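Local atomic coordinates of peptide synthase (Silicibacter pomeroyi DSS-3, PDB entry 2QTP), a protein that is of unknown function but adopts a variant of the Bacillus chorismate mutase fold and probably takes part in amino-acid metabolism. Residues A[26-31]-A[68-73]; A[129-134]-A[162-167]. All coordinates share one frame; numbering follows the deposited sequence.

Contact 1: A[26-31]-A[68-73]; sequences PTRKAV and QALGIR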
loop_
_atom_site.group_PDB
_atom_site.type_symbol
_atom_site.label_atom_id
_atom_site.label_comp_id
_atom_site.label_asym_id
_atom_site.label_seq_id
_atom_site.Cartn_x
_atom_site.Cartn_y
_atom_site.Cartn_z
ATOM N N PRO A 26 7.015 22.275 3.434
ATOM C CA PRO A 26 5.810 21.520 3.077
ATOM C C PRO A 26 5.783 20.156 3.710
ATOM O O PRO A 26 6.826 19.530 3.833
ATOM C CB PRO A 26 5.940 21.350 1.556
ATOM C CG PRO A 26 6.705 22.565 1.131
ATOM C CD PRO A 26 7.722 22.772 2.241
ATOM N N THR A 27 4.601 19.693 4.099
ATOM C CA THR A 27 4.480 18.365 4.603
ATOM C C THR A 27 4.253 17.425 3.414
ATOM O O THR A 27 3.662 17.808 2.413
ATOM C CB THR A 27 3.391 18.272 5.684
ATOM O OG1 THR A 27 2.144 18.716 5.161
ATOM C CG2 THR A 27 3.780 19.149 6.881
ATOM N N ARG A 28 4.767 16.205 3.505
ATOM C CA ARG A 28 4.723 15.303 2.380
ATOM C C ARG A 28 4.287 13.907 2.751
ATOM O O ARG A 28 4.606 13.402 3.835
ATOM C CB ARG A 28 6.092 15.233 1.695
ATOM C CG ARG A 28 6.636 16.560 1.178
ATOM C CD ARG A 28 7.944 16.350 0.454
ATOM N NE ARG A 28 8.946 15.800 1.372
ATOM C CZ ARG A 28 10.041 15.141 1.003
ATOM N NH1 ARG A 28 10.305 14.920 -0.285
ATOM N NH2 ARG A 28 10.866 14.692 1.928
ATOM N N LYS A 29 3.558 13.279 1.836
ATOM C CA LYS A 29 3.128 11.899 1.992
ATOM C C LYS A 29 3.538 11.156 0.730
ATOM O O LYS A 29 3.476 11.710 -0.380
ATOM C CB LYS A 29 1.606 11.794 2.111
ATOM C CG LYS A 29 0.948 12.720 3.096
ATOM C CD LYS A 29 -0.539 12.409 3.114
ATOM C CE LYS A 29 -1.292 13.168 4.183
ATOM N NZ LYS A 29 -2.735 12.877 4.004
ATOM N N ALA A 30 3.939 9.905 0.878
ATOM C CA ALA A 30 4.255 9.084 -0.285
ATOM C C ALA A 30 3.602 7.745 -0.087
ATOM O O ALA A 30 3.449 7.285 1.056
ATOM C CB ALA A 30 5.766 8.935 -0.469
ATOM N N VAL A 31 3.209 7.117 -1.188
ATOM C CA VAL A 31 2.666 5.765 -1.161
ATOM C C VAL A 31 3.185 5.016 -2.400
ATOM O O VAL A 31 3.234 5.578 -3.483
ATOM C CB VAL A 31 1.088 5.731 -1.050
ATOM C CG1 VAL A 31 0.426 6.622 -2.012
ATOM C CG2 VAL A 31 0.549 4.286 -1.206
ATOM N N GLN A 68 12.841 6.464 -0.972
ATOM C CA GLN A 68 13.523 6.987 -2.144
ATOM C C GLN A 68 12.741 8.123 -2.792
ATOM O O GLN A 68 13.333 9.095 -3.201
ATOM C CB GLN A 68 13.774 5.908 -3.188
ATOM C CG GLN A 68 14.912 4.978 -2.834
ATOM C CD GLN A 68 15.043 3.811 -3.813
ATOM O OE1 GLN A 68 14.052 3.321 -4.374
ATOM N NE2 GLN A 68 16.273 3.352 -4.008
ATOM N N ALA A 69 11.419 8.008 -2.875
ATOM C CA ALA A 69 10.592 9.063 -3.457
ATOM C C ALA A 69 10.650 10.366 -2.662
ATOM O O ALA A 69 10.594 11.443 -3.226
ATOM C CB ALA A 69 9.135 8.590 -3.572
ATOM N N LEU A 70 10.710 10.255 -1.349
ATOM C CA LEU A 70 10.732 11.399 -0.465
ATOM C C LEU A 70 12.158 11.853 -0.213
ATOM O O LEU A 70 12.382 12.847 0.452
ATOM C CB LEU A 70 10.110 11.036 0.884
ATOM C CG LEU A 70 8.611 10.798 0.966
ATOM C CD1 LEU A 70 8.288 10.034 2.279
ATOM C CD2 LEU A 70 7.843 12.107 0.826
ATOM N N GLY A 71 13.121 11.104 -0.721
ATOM C CA GLY A 71 14.523 11.429 -0.521
ATOM C C GLY A 71 14.878 11.531 0.944
ATOM O O GLY A 71 15.583 12.452 1.339
ATOM N N ILE A 72 14.384 10.608 1.765
ATOM C CA ILE A 72 14.734 10.643 3.178
ATOM C C ILE A 72 15.318 9.312 3.593
ATOM O O ILE A 72 15.257 8.336 2.845
ATOM C CB ILE A 72 13.526 11.002 4.096
ATOM C CG1 ILE A 72 12.442 9.917 4.057
ATOM C CG2 ILE A 72 12.935 12.342 3.706
ATOM C CD1 ILE A 72 11.295 10.196 5.004
ATOM N N ARG A 73 15.914 9.315 4.782
ATOM C CA ARG A 73 16.371 8.114 5.439
ATOM C C ARG A 73 15.116 7.596 6.153
ATOM O O ARG A 73 14.249 8.383 6.517
ATOM C CB ARG A 73 17.509 8.433 6.426
#

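Contact 2: A[129-134]-A[162-167]; sequences QVLDVP and EIMVAV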
loop_
_atom_site.group_PDB
_atom_site.type_symbol
_atom_site.label_atom_id
_atom_site.label_comp_id
_atom_site.label_asym_id
_atom_site.label_seq_id
_atom_site.Cartn_x
_atom_site.Cartn_y
_atom_site.Cartn_z
ATOM N N GLN A 129 -10.937 1.132 -8.393
ATOM C CA GLN A 129 -11.490 1.514 -7.110
ATOM C C GLN A 129 -10.390 2.038 -6.201
ATOM O O GLN A 129 -9.233 1.538 -6.202
ATOM C CB GLN A 129 -12.144 0.347 -6.387
ATOM C CG GLN A 129 -13.484 -0.099 -6.878
ATOM C CD GLN A 129 -14.056 -1.169 -5.953
ATOM O OE1 GLN A 129 -13.808 -1.156 -4.746
ATOM N NE2 GLN A 129 -14.818 -2.092 -6.513
ATOM N N VAL A 130 -10.782 3.025 -5.406
ATOM C CA VAL A 130 -9.901 3.700 -4.474
ATOM C C VAL A 130 -9.639 2.887 -3.209
ATOM O O VAL A 130 -10.551 2.326 -2.606
ATOM C CB VAL A 130 -10.451 5.121 -4.103
ATOM C CG1 VAL A 130 -9.645 5.706 -2.967
ATOM C CG2 VAL A 130 -10.486 6.043 -5.353
ATOM N N LEU A 131 -8.361 2.790 -2.842
ATOM C CA LEU A 131 -7.946 2.092 -1.618
ATOM C C LEU A 131 -7.427 3.174 -0.686
ATOM O O LEU A 131 -6.559 3.964 -1.065
ATOM C CB LEU A 131 -6.818 1.067 -1.916
ATOM C CG LEU A 131 -6.128 0.279 -0.808
ATOM C CD1 LEU A 131 -7.091 -0.680 -0.068
ATOM C CD2 LEU A 131 -4.914 -0.493 -1.435
ATOM N N ASP A 132 -7.956 3.201 0.525
ATOM C CA ASP A 132 -7.519 4.146 1.514
ATOM C C ASP A 132 -6.401 3.511 2.335
ATOM O O ASP A 132 -6.598 2.462 2.938
ATOM C CB ASP A 132 -8.692 4.508 2.402
ATOM C CG ASP A 132 -8.733 5.996 2.756
ATOM O OD1 ASP A 132 -7.684 6.613 3.146
ATOM O OD2 ASP A 132 -9.867 6.532 2.652
ATOM N N VAL A 133 -5.210 4.103 2.302
ATOM C CA VAL A 133 -4.079 3.586 3.074
ATOM C C VAL A 133 -3.983 4.369 4.400
ATOM O O VAL A 133 -3.765 5.557 4.405
ATOM C CB VAL A 133 -2.766 3.685 2.304
ATOM C CG1 VAL A 133 -1.663 2.880 3.047
ATOM C CG2 VAL A 133 -2.964 3.211 0.867
ATOM N N PRO A 134 -4.170 3.693 5.529
ATOM C CA PRO A 134 -4.093 4.370 6.816
ATOM C C PRO A 134 -2.664 4.836 7.162
ATOM O O PRO A 134 -1.689 4.296 6.647
ATOM C CB PRO A 134 -4.587 3.302 7.789
ATOM C CG PRO A 134 -4.389 2.042 7.114
ATOM C CD PRO A 134 -4.443 2.261 5.663
ATOM N N GLU A 162 -5.888 -10.571 -9.314
ATOM C CA GLU A 162 -4.763 -9.829 -8.771
ATOM C C GLU A 162 -4.972 -9.357 -7.341
ATOM O O GLU A 162 -6.081 -9.423 -6.806
ATOM C CB GLU A 162 -4.493 -8.604 -9.649
ATOM C CG GLU A 162 -4.155 -8.934 -11.108
ATOM C CD GLU A 162 -3.820 -7.705 -11.952
ATOM O OE1 GLU A 162 -4.470 -6.630 -11.800
ATOM O OE2 GLU A 162 -2.882 -7.817 -12.759
ATOM N N ILE A 163 -3.878 -8.849 -6.763
ATOM C CA ILE A 163 -3.868 -8.098 -5.485
ATOM C C ILE A 163 -3.082 -6.777 -5.686
ATOM O O ILE A 163 -2.022 -6.779 -6.334
ATOM C CB ILE A 163 -3.246 -8.878 -4.302
ATOM C CG1 ILE A 163 -3.889 -10.244 -4.138
ATOM C CG2 ILE A 163 -3.411 -8.137 -2.962
ATOM C CD1 ILE A 163 -3.338 -11.045 -2.967
HETATM N N MSE A 164 -3.650 -5.659 -5.199
HETATM C CA MSE A 164 -3.004 -4.348 -5.230
HETATM C C MSE A 164 -2.577 -4.073 -3.781
HETATM O O MSE A 164 -3.403 -4.007 -2.876
HETATM C CB MSE A 164 -3.960 -3.267 -5.766
HETATM C CG MSE A 164 -3.315 -1.964 -6.032
HETATM SE SE MSE A 164 -4.389 -0.602 -6.780
HETATM C CE MSE A 164 -5.565 -0.182 -5.229
ATOM N N VAL A 165 -1.276 -3.996 -3.558
ATOM C CA VAL A 165 -0.713 -3.819 -2.217
ATOM C C VAL A 165 -0.050 -2.429 -2.138
ATOM O O VAL A 165 0.634 -2.054 -3.045
ATOM C CB VAL A 165 0.360 -4.910 -1.988
ATOM C CG1 VAL A 165 0.892 -4.852 -0.550
ATOM C CG2 VAL A 165 -0.222 -6.304 -2.363
ATOM N N ALA A 166 -0.229 -1.716 -1.037
ATOM C CA ALA A 166 0.301 -0.386 -0.838
ATOM C C ALA A 166 0.996 -0.214 0.516
ATOM O O ALA A 166 0.561 -0.755 1.538
ATOM C CB ALA A 166 -0.844 0.671 -0.974
ATOM N N VAL A 167 2.094 0.549 0.498
ATOM C CA VAL A 167 2.792 1.014 1.705
ATOM C C VAL A 167 2.919 2.544 1.612
ATOM O O VAL A 167 3.292 3.091 0.557
ATOM C CB VAL A 167 4.181 0.362 1.830
ATOM C CG1 VAL A 167 5.001 1.031 2.929
ATOM C CG2 VAL A 167 4.041 -1.203 2.037
#

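Contact 1: A[26-31]-A[68-73]
Arg28 and Ala30 of a β-strand receive Leu70 in the C-terminal turn of a long helix, a helix-on-sheet contact within this variant of the Bacillus chorismate mutase fold. Strand 21-37 supplies the sheet surface, and the last turn of helix 49-70 lies over it, where Gly71 leaves the helix in a Schellman motif, at positive phi and with its N bonded weakly back to Gln68 O. The backbones come nearest at Ala30 and Leu70, whose CA atoms are 6.9 Å apart. Polar and apolar halves of the contact share Leu70. Its carbonyl oxygen, at the C-terminal turn, accepts two bonds from one guanidinium group: Arg28 NH2 reaches Leu70 O at 2.8 Å, while Arg28 NH1 makes a weak bond to Leu70 O at 3.0 Å. The stronger bond uses a lone pair in the carbonyl plane, with a C=O...donor angle of 136°, although the oxygen sits 16° out of the guanidinium plane. The positive group would also offset the partial negative charge expected at a helix C terminus. Arg28 NH2 has a second partner, a salt bridge to Asp171 on the adjoining strand 162-171. The arginine chain bends at chi3 (-62°), and its planar end lies beneath the leucine, with Leu70 CD2 3.7 Å above the centre of one face. The same methyl carbon, Leu70 CD2, touches Arg28 CB at 3.7 Å. Ile72 CG2 comes up beside the rim of the group, 3.6 Å from Arg28 NH2. With an alanine here both guanidinium bonds go, which is likely to leave Leu70 O and the Asp171 carboxylate without their common partner and to uncover Leu70 CD2. Beyond this polar region, Ala30 CB packs against Leu70 CG at 3.7 Å.

Contact 2: A[129-134]-A[162-167]
Leu131 and Val133 meet Met164 and Ala166 with no ring or other planar side chain in the contact, so that sheet face packs on sheet face through aliphatic groups. In this variant of the Bacillus chorismate mutase fold, the two-stranded antiparallel sheet formed by 131-135 and 148-152 lies over one face of the main mixed sheet, close to the centre of the molecule. The segment axes of 131-134 and 162-167 approach to 8.1 Å and run in roughly the same direction, at 32°, as in aligned face-to-face sheet packing. Across this gap Leu131 and Met164, here selenomethionine, reach toward each other tip to tip. The Met164 chain is extended through its first two torsions and then turns at SE (chi3 70°), which brings its terminal methyl to the leucine: Met164 CE lies 3.8 Å from Leu131 CB. The leucine branch Leu131 CD2 approaches Met164 CE at 3.9 Å, and at the margin of the contact the backbone oxygen Gln129 O comes within 4.2 Å of Met164 CE. Leu131 CD2 is also 4.3 Å from Ala166 CB, two residues on from Met164. The neighbouring strands complete this buried core: Met85 borders Leu131, Val33 borders both Met164 and Ala166, and Ile150 borders Val133. The valine has CG1 anti to its own backbone N (chi1 -169°), leaving the other branch to meet the main sheet. Ala166, with only a methyl group, probably allows the close approach here; the CA atoms of Val133 and Ala166 are 7.1 Å apart. There Val133 CG2 rests on Ala166 CB at 3.8 Å.

After strands 5-15 and 17-18 the chain runs through strand 21-37, and contact 1 closes when helix 49-70 returns over it, with 36 residues lying between segments 26-31 and 68-73. Contact 2 opens only later, at 129-134, and closes at 162-167 on strand 162-171, so the two loops follow in series and neither nest nor cross. Strands 21-37 and 162-171 are antiparallel neighbours in the main sheet, which therefore carries the helix on one face and the 131-135/148-152 pair on the other. Val31, turned away from the helix, bridges the contacts: its CG2 packs 3.9 Å from Ala166 CB and also touches Val133.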